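Side-chain contacts in DUF3299 domain-containing protein (Pseudomonas aeruginosa, PDB 4HSP), which is of unknown function but belongs to the DUF3299 family, is probably exported from the cytoplasm, and has a strand order consistent with an OB-type barrel: residues R4-S9 against K50-I55; P18-L23 against P91-Q96; N30-A35 against S40-N45; Y62-E67 against A85-P90; V100-G105 against S140-Y145. All blocks are in the same frame, centred on the assembly; numbering follows the deposited sequence.

In the fold
From the N terminus, interaction 1 closes when the turn leading into strand 55-68 comes back to strand 4-5. Interaction 2 opens before that loop has closed and ends only at residues 91-96, so the two cross. Interaction 3, a short local loop between the end of helix 26-34 and residues 40-45, falls within the loops of both. Interaction 4 lies inside the span of interaction 2 and joins strand 55-68 to the long loop before strand 98-102. Interaction 5 follows in series and sets the corner after strand 98-102 against strand 132-144. Interactions 2, 3 and 4 touch one another and bind the proline-rich loops and the helix together; interactions 1, 4 and 5 reach the same curled sheet.

Interaction 1: residues R4-S9 against K50-I55; sequences RELTWS and KALDGI. With SO4 (sulfate ion), chain B; EDO (1,2-ethanediol), chain C; EDO (1,2-ethanediol), chain D.
Arg-4 and Ile-55 lie opposite each other with CA atoms 7.7 Å apart, and the backbones diverge from there, the CA atoms of Leu-6 and Leu-52 being separated by 9.8 Å. Residues 52-55 form a type II turn with Gly-54, at positive phi, in its third position. The contact illustrates how one side chain can serve two environments. Arg-4 bends at chi2 (138°) and chi3 (97°), and this carries its guanidinium across Ile-55 at about a right angle. CG2 of Ile-55 then sits over the centre of one face of the group, 3.5 Å from NH1 of Arg-4. At the edge, in the guanidinium plane, lies a sulfate that probably came from the crystallisation liquor; Arg-4 NH1 donates to its O2 over 2.7 Å. The sulfate also accepts a bond from the backbone N of Glu-56. Arg-4 NE makes only a weak bond to an ethanediol, again probably from the liquor. Deeper in, the contact turns apolar: Leu-6 CD2 approaches Leu-52 CD2 at 4.2 Å and Ile-55 CD1 at 4.4 Å. Leu-11 touches both leucines. Strand 4-5 runs parallel to the start of strand 55-68, with backbone bonds from Arg-4 to Glu-56 and Lys-58, while Gly-54 and Ile-55 face Phe-121 of strand 120-122 as a G1 beta bulge.

Interaction 2: residues P18-L23 against P91-Q96; sequences PAPAPL and PPPSNQ
Ala-19 and Pro-93 bring their CA atoms to 6.8 Å where two extended, proline-rich segments pass each other. Both have backbone angles of the polyproline II kind at the meeting point, in residues 18-20 and 91-93, and they pack without sharing backbone hydrogen bonds. The apolar half is made by two pyrrolidine rings: CD of Pro-20 rests against CG of Pro-93 at 3.5 Å. Beside them the methyl group of Ala-19 points at the side chain of Gln-96, where CB of Ala-19 lies 3.6 Å from OE1 of Gln-96 and slightly farther from CG, a van der Waals contact with the aliphatic chain and the amide. Gln-96 presents itself in this way because its chain folds at chi2 (-71°). Its position is also fixed by the backbone, which reverses after Pro-93 with a bond of 2.9 Å from Gln-96 N to Pro-93 O. The amide nitrogen is gripped twice: NE2 of Gln-96 donates to Trp-8 O and also, over 3.0 Å, to Asn-95 O in a nearly straight bond (167°) that lies close to the amide plane but is tilted 33° from the plane of the accepting carbonyl.

Interaction 3: residues N30-A35 against S40-N45; sequences NALSEA and SQQSPN
Leu-32 supplies the van der Waals part of this contact with both of its terminal methyl groups, each taking a different partner. CD2 of Leu-32 lies 3.7 Å from both CG and NE2 of Gln-42, while CD1 of Leu-32 sits 4.0 Å from the carbonyl oxygen of Ser-40. The leucine and glutamine side chains cross obliquely, and it is the bend of Gln-42 at chi2 (-54°) that brings its amide back alongside the methyl group. The backbones are closest between Leu-32 and Ser-40, whose CA atoms are 5.6 Å apart. In structural terms this is a helix end and the loop that follows it: helix 26-34 ends just before Ala-35, which is the first residue to leave helical angles, and after a short connection the loop leads away past Leu-32, in the last turn. Hydrogen bonds hold each side separately. Within the helix Glu-34 N donates to Asn-30 O over 2.9 Å, and Ala-35 N to Ala-31 O over 3.1 Å. In the loop, Ser-40 OG is bonded to Pro-37 O and Gln-42 NE2 to Ala-39 O; the latter bond holds the amide whose NE2 lies beside the leucine methyl. Gln-41, turned from the helix, instead ties the loop to Pro-92 O and Ala-132 N. A second subunit packs Tyr-147 on Ser-33 and Ser-40, and its Glu-148 N is hydrogen-bonded to Ser-33 OG.

Interaction 4: residues Y62-E67 against A85-P90; sequences YIVPLE and ACIHVP
Ile-87, which reaches Val-64 through CD1, lays its other branch on a ring: CG2 of Ile-87 stands 3.8 Å above the plane of the His-88 imidazole, over its centre. The ring of Tyr-112 from a second subunit meets the same imidazole with the planes at about 55°, and Pro-114 of that subunit packs there as well. Across the contact the side chains of Val-64 and Ile-87 reach toward each other end to end, with Val-64 CG1 and Ile-87 CD1 at 3.8 Å. The second methyl of the valine has a polar neighbour, CG2 of Val-64 lying 3.4 Å from the carbonyl oxygen of Ala-85. With CG1 of Val-64 anti to the backbone N (chi1 -177°), CG1 faces Ile-87 CD1, and CG2 lies between that same CD1 and the Ala-85 carbonyl. Val-64 also touches Val-80 of strand 73-80 and Leu-130, so it belongs to a larger apolar cluster. What results is the packing of a connecting loop on strand 55-68: strands 55-68 and 73-80 form an antiparallel pair consistent with the first hairpin of an OB-type barrel, and residues 85-90 belong to the long connection from that hairpin to strand 98-102.

Interaction 5: residues V100-G105 against S140-Y145; sequences VKTAKG and SKVTPY
Thr-102 and Val-142 meet at a distance that marks light packing, with OG1 of Thr-102 at 4.2 Å from CG2 of Val-142. The second touch is made by Lys-104, whose extended chain passes the backbone of Ser-140 so that its CD lies 4.0 Å from Ser-140 O; NZ of Lys-104 is just as far from that oxygen, too distant for a hydrogen bond. The backbones stand 7.0 Å apart at the CA atoms of Thr-102 and Ser-140, and 7.5 Å at those of Lys-104 and Lys-141. What positions the first shell is a bond inside the first segment. Thr-102 has OG1 anti to its own nitrogen (chi1 -176°), on the side of the carbonyl carbon and hence of the residues that follow, and from there OG1 donates to Lys-104 O over 2.8 Å. The hydroxyl approaches from well above the carbonyl plane, 51° out of it, and the bond spans the corner that the chain turns at residues 103 and 104. The opposing strand has a corner of its own at Ser-140, where Ser-140 and Lys-141 both face Glu-118 as a classic beta bulge. Farther out, Val-142 packs on Phe-115 and Ile-63, and Thr-102 on Phe-77 and Ala-139. The contact thus sits where strand 98-102 runs parallel to strand 132-144, joined through Lys-101 to Met-137 and Ala-139, with strand 73-80 flanking the first and strand 115-118 the second, a pairing consistent with the parallel third and fifth strands of an OB-type barrel.

Interaction 1: residues R4-S9 against K50-I55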
# COMPACT_ATOMS: atom_id res chain seq x y z
N ARG A 4 13.27 -25.92 -11.31
CA ARG A 4 12.06 -26.48 -11.93
C ARG A 4 10.93 -25.54 -11.59
O ARG A 4 10.68 -25.32 -10.41
CB ARG A 4 11.74 -27.92 -11.39
CG ARG A 4 12.80 -28.97 -11.65
CD ARG A 4 13.09 -29.93 -10.49
NE ARG A 4 12.37 -31.21 -10.60
CZ ARG A 4 12.88 -32.41 -10.33
NH1 ARG A 4 14.15 -32.53 -9.94
NH2 ARG A 4 12.13 -33.50 -10.45
N GLU A 5 10.28 -24.94 -12.58
CA GLU A 5 9.13 -24.07 -12.31
C GLU A 5 7.94 -24.92 -11.89
O GLU A 5 7.63 -25.92 -12.52
CB GLU A 5 8.78 -23.19 -13.51
CG GLU A 5 7.62 -22.25 -13.21
CD GLU A 5 7.11 -21.37 -14.33
OE1 GLU A 5 7.80 -21.24 -15.37
OE2 GLU A 5 6.03 -20.78 -14.14
N LEU A 6 7.29 -24.52 -10.82
CA LEU A 6 6.10 -25.17 -10.30
C LEU A 6 4.89 -24.26 -10.44
O LEU A 6 5.03 -23.05 -10.59
CB LEU A 6 6.29 -25.52 -8.80
CG LEU A 6 7.43 -26.50 -8.43
CD1 LEU A 6 7.42 -26.73 -6.91
CD2 LEU A 6 7.30 -27.82 -9.18
N THR A 7 3.69 -24.86 -10.45
CA THR A 7 2.41 -24.17 -10.38
C THR A 7 1.85 -24.54 -9.02
O THR A 7 2.25 -25.57 -8.47
CB THR A 7 1.47 -24.54 -11.53
OG1 THR A 7 1.00 -25.88 -11.35
CG2 THR A 7 2.10 -24.33 -12.92
N TRP A 8 0.91 -23.76 -8.48
CA TRP A 8 0.32 -24.11 -7.19
C TRP A 8 -0.44 -25.42 -7.25
O TRP A 8 -0.46 -26.12 -6.25
CB TRP A 8 -0.56 -22.98 -6.69
CG TRP A 8 0.27 -21.85 -6.18
CD1 TRP A 8 0.67 -20.74 -6.88
CD2 TRP A 8 0.97 -21.81 -4.93
NE1 TRP A 8 1.48 -19.96 -6.09
CE2 TRP A 8 1.65 -20.58 -4.87
CE3 TRP A 8 1.02 -22.67 -3.82
CZ2 TRP A 8 2.37 -20.17 -3.74
CZ3 TRP A 8 1.74 -22.27 -2.71
CH2 TRP A 8 2.42 -21.04 -2.68
N SER A 9 -1.02 -25.78 -8.40
CA SER A 9 -1.78 -27.03 -8.56
C SER A 9 -0.88 -28.27 -8.48
O SER A 9 -1.40 -29.35 -8.18
CB SER A 9 -2.58 -27.05 -9.86
OG SER A 9 -1.73 -26.88 -10.99
N LYS A 50 5.01 -35.73 -2.03
CA LYS A 50 6.29 -36.17 -1.49
C LYS A 50 7.43 -36.22 -2.54
O LYS A 50 8.59 -36.15 -2.15
CB LYS A 50 6.14 -37.55 -0.84
CG LYS A 50 5.29 -37.57 0.44
CD LYS A 50 5.18 -39.01 0.95
CE LYS A 50 4.27 -39.19 2.14
NZ LYS A 50 4.24 -40.62 2.58
N ALA A 51 7.10 -36.31 -3.85
CA ALA A 51 8.11 -36.36 -4.93
C ALA A 51 8.80 -35.00 -5.16
O ALA A 51 9.73 -34.90 -5.96
CB ALA A 51 7.48 -36.84 -6.23
N LEU A 52 8.34 -33.97 -4.46
CA LEU A 52 8.88 -32.63 -4.58
C LEU A 52 10.04 -32.42 -3.62
O LEU A 52 10.75 -31.43 -3.76
CB LEU A 52 7.77 -31.58 -4.33
CG LEU A 52 6.60 -31.49 -5.36
CD1 LEU A 52 5.60 -30.43 -4.98
CD2 LEU A 52 7.10 -31.28 -6.80
N ASP A 53 10.24 -33.33 -2.65
CA ASP A 53 11.25 -33.17 -1.60
C ASP A 53 12.67 -33.16 -2.14
O ASP A 53 13.09 -34.11 -2.79
CB ASP A 53 11.11 -34.26 -0.51
CG ASP A 53 11.90 -33.96 0.77
OD1 ASP A 53 11.66 -32.90 1.39
OD2 ASP A 53 12.72 -34.82 1.17
N GLY A 54 13.39 -32.09 -1.82
CA GLY A 54 14.79 -31.93 -2.19
C GLY A 54 15.08 -31.30 -3.53
O GLY A 54 16.24 -31.13 -3.89
N ILE A 55 14.05 -30.93 -4.30
CA ILE A 55 14.31 -30.36 -5.63
C ILE A 55 14.65 -28.85 -5.53
O ILE A 55 14.40 -28.22 -4.51
CB ILE A 55 13.11 -30.61 -6.62
CG1 ILE A 55 11.90 -29.69 -6.32
CG2 ILE A 55 12.72 -32.12 -6.72
CD1 ILE A 55 10.94 -29.58 -7.41
S SO4 B . 16.95 -31.39 -8.64
O1 SO4 B . 17.91 -30.33 -8.94
O2 SO4 B . 15.66 -30.74 -8.52
O3 SO4 B . 16.84 -32.38 -9.72
O4 SO4 B . 17.34 -32.05 -7.39
C1 EDO C . 8.76 -30.00 -12.16
O1 EDO C . 7.89 -29.27 -13.05
C2 EDO C . 8.09 -31.27 -11.55
O2 EDO C . 8.94 -31.88 -10.57
C1 EDO D . 5.52 -24.58 -15.63
O1 EDO D . 6.21 -24.80 -16.84
C2 EDO D . 4.64 -25.81 -15.30
O2 EDO D . 5.25 -26.56 -14.27

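Interaction 2: residues P18-L23 against P91-Q96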
# COMPACT_ATOMS: atom_id res chain seq x y z
N PRO A 18 -9.20 -29.93 -4.17
CA PRO A 18 -8.57 -28.73 -4.76
C PRO A 18 -8.65 -27.54 -3.82
O PRO A 18 -9.37 -27.58 -2.80
CB PRO A 18 -9.36 -28.49 -6.05
CG PRO A 18 -10.70 -29.13 -5.81
CD PRO A 18 -10.51 -30.22 -4.79
N ALA A 19 -7.86 -26.51 -4.11
CA ALA A 19 -7.84 -25.28 -3.31
C ALA A 19 -9.23 -24.60 -3.35
O ALA A 19 -9.85 -24.52 -4.41
CB ALA A 19 -6.75 -24.34 -3.80
N PRO A 20 -9.78 -24.19 -2.20
CA PRO A 20 -11.11 -23.57 -2.23
C PRO A 20 -11.08 -22.15 -2.79
O PRO A 20 -10.01 -21.61 -3.10
CB PRO A 20 -11.52 -23.56 -0.75
CG PRO A 20 -10.23 -23.48 -0.01
CD PRO A 20 -9.22 -24.22 -0.83
N ALA A 21 -12.26 -21.56 -2.91
CA ALA A 21 -12.43 -20.17 -3.31
C ALA A 21 -11.58 -19.27 -2.42
O ALA A 21 -11.68 -19.35 -1.18
CB ALA A 21 -13.91 -19.75 -3.24
N PRO A 22 -10.72 -18.45 -3.05
CA PRO A 22 -9.86 -17.53 -2.30
C PRO A 22 -10.66 -16.44 -1.57
O PRO A 22 -10.12 -15.84 -0.65
CB PRO A 22 -8.95 -16.94 -3.38
CG PRO A 22 -9.00 -17.90 -4.50
CD PRO A 22 -10.44 -18.34 -4.49
N LEU A 23 -11.92 -16.16 -2.01
CA LEU A 23 -12.85 -15.21 -1.39
C LEU A 23 -14.05 -15.96 -0.87
O LEU A 23 -15.02 -16.11 -1.62
CB LEU A 23 -13.30 -14.14 -2.39
CG LEU A 23 -12.40 -12.96 -2.61
CD1 LEU A 23 -12.76 -12.28 -3.90
CD2 LEU A 23 -12.47 -11.98 -1.41
N PRO A 91 -6.53 -18.16 5.84
CA PRO A 91 -5.34 -18.79 5.23
C PRO A 91 -5.69 -19.87 4.19
O PRO A 91 -6.69 -20.59 4.37
CB PRO A 91 -4.64 -19.46 6.42
CG PRO A 91 -5.15 -18.79 7.60
CD PRO A 91 -6.52 -18.33 7.31
N PRO A 92 -4.84 -20.07 3.14
CA PRO A 92 -5.09 -21.19 2.19
C PRO A 92 -4.86 -22.56 2.86
O PRO A 92 -4.29 -22.58 3.96
CB PRO A 92 -4.03 -20.96 1.09
CG PRO A 92 -3.44 -19.64 1.34
CD PRO A 92 -3.60 -19.35 2.80
N PRO A 93 -5.22 -23.71 2.23
CA PRO A 93 -4.84 -25.02 2.81
C PRO A 93 -3.31 -25.13 2.93
O PRO A 93 -2.60 -24.44 2.19
CB PRO A 93 -5.40 -26.03 1.81
CG PRO A 93 -6.40 -25.29 1.04
CD PRO A 93 -5.89 -23.90 0.93
N SER A 94 -2.81 -25.97 3.86
CA SER A 94 -1.36 -26.07 4.15
C SER A 94 -0.51 -26.57 2.96
O SER A 94 0.72 -26.49 3.02
CB SER A 94 -1.12 -26.94 5.37
OG SER A 94 -1.69 -28.22 5.21
N ASN A 95 -1.15 -27.08 1.90
CA ASN A 95 -0.44 -27.56 0.71
C ASN A 95 -0.50 -26.49 -0.39
O ASN A 95 -0.13 -26.75 -1.53
CB ASN A 95 -0.96 -28.92 0.24
CG ASN A 95 -2.42 -28.99 -0.12
OD1 ASN A 95 -3.17 -28.02 -0.00
ND2 ASN A 95 -2.87 -30.17 -0.54
N GLN A 96 -0.92 -25.27 -0.00
CA GLN A 96 -0.99 -24.07 -0.84
C GLN A 96 -0.25 -22.94 -0.09
O GLN A 96 -0.55 -21.76 -0.25
CB GLN A 96 -2.46 -23.71 -1.22
CG GLN A 96 -3.18 -24.74 -2.12
CD GLN A 96 -2.68 -24.80 -3.55
OE1 GLN A 96 -3.24 -24.16 -4.45
NE2 GLN A 96 -1.65 -25.61 -3.81

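Interaction 3: residues N30-A35 against S40-N45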
# COMPACT_ATOMS: atom_id res chain seq x y z
N ASN A 30 -17.83 -15.10 8.09
CA ASN A 30 -18.35 -14.77 9.41
C ASN A 30 -18.19 -15.94 10.37
O ASN A 30 -17.79 -15.70 11.50
CB ASN A 30 -19.81 -14.30 9.37
CG ASN A 30 -19.99 -12.85 8.97
OD1 ASN A 30 -19.03 -12.10 8.71
ND2 ASN A 30 -21.24 -12.43 8.84
N ALA A 31 -18.44 -17.20 9.91
CA ALA A 31 -18.29 -18.37 10.76
C ALA A 31 -16.85 -18.57 11.23
O ALA A 31 -16.66 -18.90 12.38
CB ALA A 31 -18.79 -19.62 10.07
N LEU A 32 -15.87 -18.30 10.36
CA LEU A 32 -14.43 -18.44 10.65
C LEU A 32 -13.92 -17.27 11.48
O LEU A 32 -12.95 -17.44 12.23
CB LEU A 32 -13.61 -18.60 9.36
CG LEU A 32 -13.88 -19.87 8.55
CD1 LEU A 32 -13.13 -19.86 7.26
CD2 LEU A 32 -13.49 -21.09 9.30
N SER A 33 -14.55 -16.09 11.34
CA SER A 33 -14.27 -14.88 12.10
C SER A 33 -14.72 -15.08 13.54
O SER A 33 -13.94 -14.82 14.46
CB SER A 33 -14.98 -13.68 11.50
OG SER A 33 -14.18 -13.00 10.55
N GLU A 34 -15.98 -15.57 13.73
CA GLU A 34 -16.58 -15.85 15.05
C GLU A 34 -15.79 -16.95 15.76
O GLU A 34 -15.56 -16.84 16.97
CB GLU A 34 -18.09 -16.22 14.98
CG GLU A 34 -19.03 -15.12 14.49
CD GLU A 34 -18.88 -13.75 15.12
OE1 GLU A 34 -19.31 -13.58 16.28
OE2 GLU A 34 -18.34 -12.84 14.44
N ALA A 35 -15.35 -17.97 15.01
CA ALA A 35 -14.51 -19.05 15.54
C ALA A 35 -13.11 -18.49 15.85
O ALA A 35 -12.72 -17.46 15.29
CB ALA A 35 -14.42 -20.19 14.54
N SER A 40 -9.22 -20.53 11.80
CA SER A 40 -9.01 -19.73 10.58
C SER A 40 -8.65 -20.60 9.37
O SER A 40 -9.27 -20.45 8.31
CB SER A 40 -7.90 -18.70 10.79
OG SER A 40 -8.08 -17.99 12.00
N GLN A 41 -7.66 -21.51 9.52
CA GLN A 41 -7.18 -22.38 8.44
C GLN A 41 -7.92 -23.70 8.53
O GLN A 41 -7.69 -24.48 9.46
CB GLN A 41 -5.65 -22.55 8.48
CG GLN A 41 -5.09 -23.49 7.42
CD GLN A 41 -3.60 -23.60 7.56
OE1 GLN A 41 -3.07 -23.82 8.65
NE2 GLN A 41 -2.91 -23.45 6.46
N GLN A 42 -8.84 -23.94 7.59
CA GLN A 42 -9.70 -25.12 7.64
C GLN A 42 -9.04 -26.41 7.21
O GLN A 42 -9.49 -27.47 7.64
CB GLN A 42 -11.01 -24.88 6.91
CG GLN A 42 -12.04 -24.19 7.83
CD GLN A 42 -12.30 -24.88 9.18
OE1 GLN A 42 -12.94 -25.95 9.27
NE2 GLN A 42 -11.86 -24.27 10.26
N SER A 43 -7.93 -26.36 6.44
CA SER A 43 -7.18 -27.56 6.08
C SER A 43 -5.71 -27.34 6.48
O SER A 43 -4.87 -27.01 5.64
CB SER A 43 -7.35 -27.92 4.60
OG SER A 43 -8.69 -27.69 4.16
N PRO A 44 -5.38 -27.51 7.79
CA PRO A 44 -4.01 -27.25 8.25
C PRO A 44 -3.07 -28.44 8.09
O PRO A 44 -1.88 -28.33 8.41
CB PRO A 44 -4.22 -26.89 9.71
CG PRO A 44 -5.39 -27.70 10.13
CD PRO A 44 -6.26 -27.88 8.93
N ASN A 45 -3.59 -29.58 7.62
CA ASN A 45 -2.75 -30.74 7.45
C ASN A 45 -3.15 -31.48 6.17
O ASN A 45 -3.32 -32.71 6.13
CB ASN A 45 -2.75 -31.62 8.72
CG ASN A 45 -4.08 -31.95 9.34
OD1 ASN A 45 -5.01 -32.45 8.68
ND2 ASN A 45 -4.15 -31.80 10.65

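Interaction 4: residues Y62-E67 against A85-P90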
# COMPACT_ATOMS: atom_id res chain seq x y z
N TYR A 62 2.57 -14.37 -3.38
CA TYR A 62 2.56 -13.18 -2.55
C TYR A 62 3.22 -13.48 -1.22
O TYR A 62 3.20 -14.62 -0.75
CB TYR A 62 1.10 -12.68 -2.38
CG TYR A 62 0.62 -11.96 -3.62
CD1 TYR A 62 0.87 -10.61 -3.81
CD2 TYR A 62 0.00 -12.66 -4.66
CE1 TYR A 62 0.44 -9.95 -4.96
CE2 TYR A 62 -0.45 -12.01 -5.81
CZ TYR A 62 -0.22 -10.64 -5.95
OH TYR A 62 -0.59 -9.97 -7.08
N ILE A 63 3.88 -12.47 -0.63
CA ILE A 63 4.63 -12.64 0.61
C ILE A 63 3.87 -12.11 1.85
O ILE A 63 3.41 -10.97 1.85
CB ILE A 63 5.98 -11.93 0.45
CG1 ILE A 63 6.84 -12.66 -0.62
CG2 ILE A 63 6.71 -11.79 1.81
CD1 ILE A 63 8.24 -11.95 -0.92
N VAL A 64 3.69 -13.03 2.85
CA VAL A 64 3.12 -12.80 4.18
C VAL A 64 4.32 -12.78 5.12
O VAL A 64 4.82 -13.85 5.48
CB VAL A 64 2.03 -13.82 4.59
CG1 VAL A 64 1.45 -13.46 5.96
CG2 VAL A 64 0.92 -13.89 3.55
N PRO A 65 4.84 -11.59 5.51
CA PRO A 65 6.05 -11.54 6.34
C PRO A 65 5.87 -12.12 7.73
O PRO A 65 4.81 -11.96 8.34
CB PRO A 65 6.38 -10.05 6.41
CG PRO A 65 5.15 -9.35 6.07
CD PRO A 65 4.37 -10.23 5.16
N LEU A 66 6.94 -12.79 8.23
CA LEU A 66 6.93 -13.44 9.54
C LEU A 66 8.05 -12.96 10.44
O LEU A 66 7.91 -13.03 11.66
CB LEU A 66 7.03 -14.96 9.39
CG LEU A 66 5.90 -15.70 8.71
CD1 LEU A 66 6.22 -17.16 8.61
CD2 LEU A 66 4.59 -15.52 9.45
N GLU A 67 9.17 -12.53 9.85
CA GLU A 67 10.35 -12.09 10.57
C GLU A 67 11.05 -10.94 9.82
O GLU A 67 11.19 -11.00 8.59
CB GLU A 67 11.33 -13.28 10.73
CG GLU A 67 12.19 -13.23 11.98
CD GLU A 67 12.13 -14.49 12.82
OE1 GLU A 67 11.02 -14.87 13.25
OE2 GLU A 67 13.21 -15.09 13.06
N ALA A 85 -3.96 -13.38 1.80
CA ALA A 85 -4.04 -14.67 2.48
C ALA A 85 -3.51 -14.54 3.87
O ALA A 85 -2.41 -14.01 4.05
CB ALA A 85 -3.26 -15.72 1.71
N CYS A 86 -4.35 -14.94 4.87
CA CYS A 86 -4.15 -14.95 6.33
C CYS A 86 -4.52 -13.64 6.96
O CYS A 86 -4.74 -13.61 8.17
CB CYS A 86 -2.74 -15.36 6.73
SG CYS A 86 -2.16 -16.90 5.96
N ILE A 87 -4.58 -12.54 6.18
CA ILE A 87 -4.83 -11.20 6.70
C ILE A 87 -6.24 -10.71 6.38
O ILE A 87 -7.00 -10.40 7.30
CB ILE A 87 -3.76 -10.22 6.13
CG1 ILE A 87 -2.34 -10.62 6.60
CG2 ILE A 87 -4.07 -8.75 6.42
CD1 ILE A 87 -1.49 -11.14 5.49
N HIS A 88 -6.58 -10.59 5.10
CA HIS A 88 -7.87 -10.08 4.64
C HIS A 88 -8.89 -11.19 4.40
O HIS A 88 -10.09 -10.95 4.51
CB HIS A 88 -7.68 -9.22 3.38
CG HIS A 88 -6.89 -7.97 3.64
ND1 HIS A 88 -5.84 -7.60 2.80
CD2 HIS A 88 -7.01 -7.05 4.62
CE1 HIS A 88 -5.37 -6.48 3.31
NE2 HIS A 88 -6.03 -6.12 4.41
N VAL A 89 -8.42 -12.40 4.11
CA VAL A 89 -9.23 -13.60 3.90
C VAL A 89 -8.61 -14.73 4.72
O VAL A 89 -7.42 -14.63 5.03
CB VAL A 89 -9.33 -13.99 2.39
CG1 VAL A 89 -10.23 -13.02 1.60
CG2 VAL A 89 -7.95 -14.13 1.75
N PRO A 90 -9.32 -15.85 4.99
CA PRO A 90 -8.70 -16.97 5.72
C PRO A 90 -7.44 -17.55 5.06
O PRO A 90 -7.31 -17.49 3.84
CB PRO A 90 -9.80 -18.04 5.75
CG PRO A 90 -11.06 -17.27 5.65
CD PRO A 90 -10.76 -16.10 4.75

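Interaction 5: residues V100-G105 against S140-Y145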
# COMPACT_ATOMS: atom_id res chain seq x y z
N VAL A 100 9.13 -19.91 3.74
CA VAL A 100 10.39 -19.52 3.10
C VAL A 100 11.30 -18.80 4.11
O VAL A 100 10.82 -17.99 4.89
CB VAL A 100 10.13 -18.63 1.85
CG1 VAL A 100 11.41 -18.39 1.05
CG2 VAL A 100 9.05 -19.22 0.96
N LYS A 101 12.62 -19.13 4.07
CA LYS A 101 13.76 -18.52 4.79
C LYS A 101 14.72 -18.00 3.71
O LYS A 101 15.04 -18.74 2.78
CB LYS A 101 14.48 -19.51 5.74
CG LYS A 101 13.68 -19.88 6.99
CD LYS A 101 14.53 -20.62 8.02
CE LYS A 101 13.68 -21.22 9.13
NZ LYS A 101 14.50 -21.85 10.21
N THR A 102 15.10 -16.71 3.78
CA THR A 102 16.03 -16.12 2.80
C THR A 102 17.15 -15.30 3.50
O THR A 102 16.88 -14.54 4.44
CB THR A 102 15.27 -15.29 1.72
OG1 THR A 102 16.21 -14.82 0.75
CG2 THR A 102 14.49 -14.11 2.29
N ALA A 103 18.39 -15.46 3.04
CA ALA A 103 19.53 -14.69 3.55
C ALA A 103 19.50 -13.27 2.95
O ALA A 103 19.75 -12.30 3.66
CB ALA A 103 20.84 -15.39 3.22
N LYS A 104 19.15 -13.17 1.65
CA LYS A 104 18.95 -11.91 0.92
C LYS A 104 17.48 -11.52 1.14
O LYS A 104 16.58 -12.06 0.48
CB LYS A 104 19.27 -12.05 -0.60
CG LYS A 104 20.65 -12.58 -0.98
CD LYS A 104 20.67 -13.03 -2.44
CE LYS A 104 22.08 -13.29 -2.93
NZ LYS A 104 22.11 -13.68 -4.37
N GLY A 105 17.26 -10.64 2.13
CA GLY A 105 15.92 -10.21 2.51
C GLY A 105 15.16 -9.41 1.47
O GLY A 105 15.75 -8.93 0.49
N SER A 140 17.22 -18.93 -2.71
CA SER A 140 18.45 -18.47 -3.36
C SER A 140 18.19 -17.09 -3.98
O SER A 140 19.11 -16.27 -4.09
CB SER A 140 18.87 -19.43 -4.48
OG SER A 140 18.68 -20.80 -4.20
N LYS A 141 16.94 -16.88 -4.45
CA LYS A 141 16.50 -15.67 -5.13
C LYS A 141 15.01 -15.41 -4.91
O LYS A 141 14.18 -16.32 -4.99
CB LYS A 141 16.78 -15.84 -6.63
CG LYS A 141 16.89 -14.58 -7.45
CD LYS A 141 16.90 -14.96 -8.94
CE LYS A 141 17.49 -13.93 -9.87
NZ LYS A 141 17.09 -14.19 -11.28
N VAL A 142 14.71 -14.14 -4.60
CA VAL A 142 13.37 -13.58 -4.44
C VAL A 142 13.36 -12.36 -5.34
O VAL A 142 14.12 -11.42 -5.11
CB VAL A 142 12.92 -13.29 -2.99
CG1 VAL A 142 11.45 -12.87 -2.97
CG2 VAL A 142 13.14 -14.51 -2.10
N THR A 143 12.64 -12.45 -6.44
CA THR A 143 12.62 -11.44 -7.48
C THR A 143 11.19 -11.11 -7.82
O THR A 143 10.35 -12.02 -7.86
CB THR A 143 13.42 -11.93 -8.72
OG1 THR A 143 13.33 -13.35 -8.88
CG2 THR A 143 14.88 -11.55 -8.64
N PRO A 144 10.88 -9.81 -8.07
CA PRO A 144 9.50 -9.45 -8.43
C PRO A 144 9.02 -10.15 -9.69
O PRO A 144 9.80 -10.38 -10.62
CB PRO A 144 9.56 -7.93 -8.62
CG PRO A 144 10.80 -7.49 -7.84
CD PRO A 144 11.76 -8.62 -8.05
N TYR A 145 7.73 -10.55 -9.69
CA TYR A 145 7.03 -11.16 -10.81
C TYR A 145 6.86 -10.08 -11.86
O TYR A 145 6.22 -9.05 -11.61
CB TYR A 145 5.67 -11.71 -10.34
CG TYR A 145 4.86 -12.48 -11.36
CD1 TYR A 145 4.01 -11.82 -12.24
CD2 TYR A 145 4.83 -13.87 -11.35
CE1 TYR A 145 3.22 -12.52 -13.15
CE2 TYR A 145 4.02 -14.58 -12.23
CZ TYR A 145 3.23 -13.90 -13.14
OH TYR A 145 2.43 -14.62 -13.99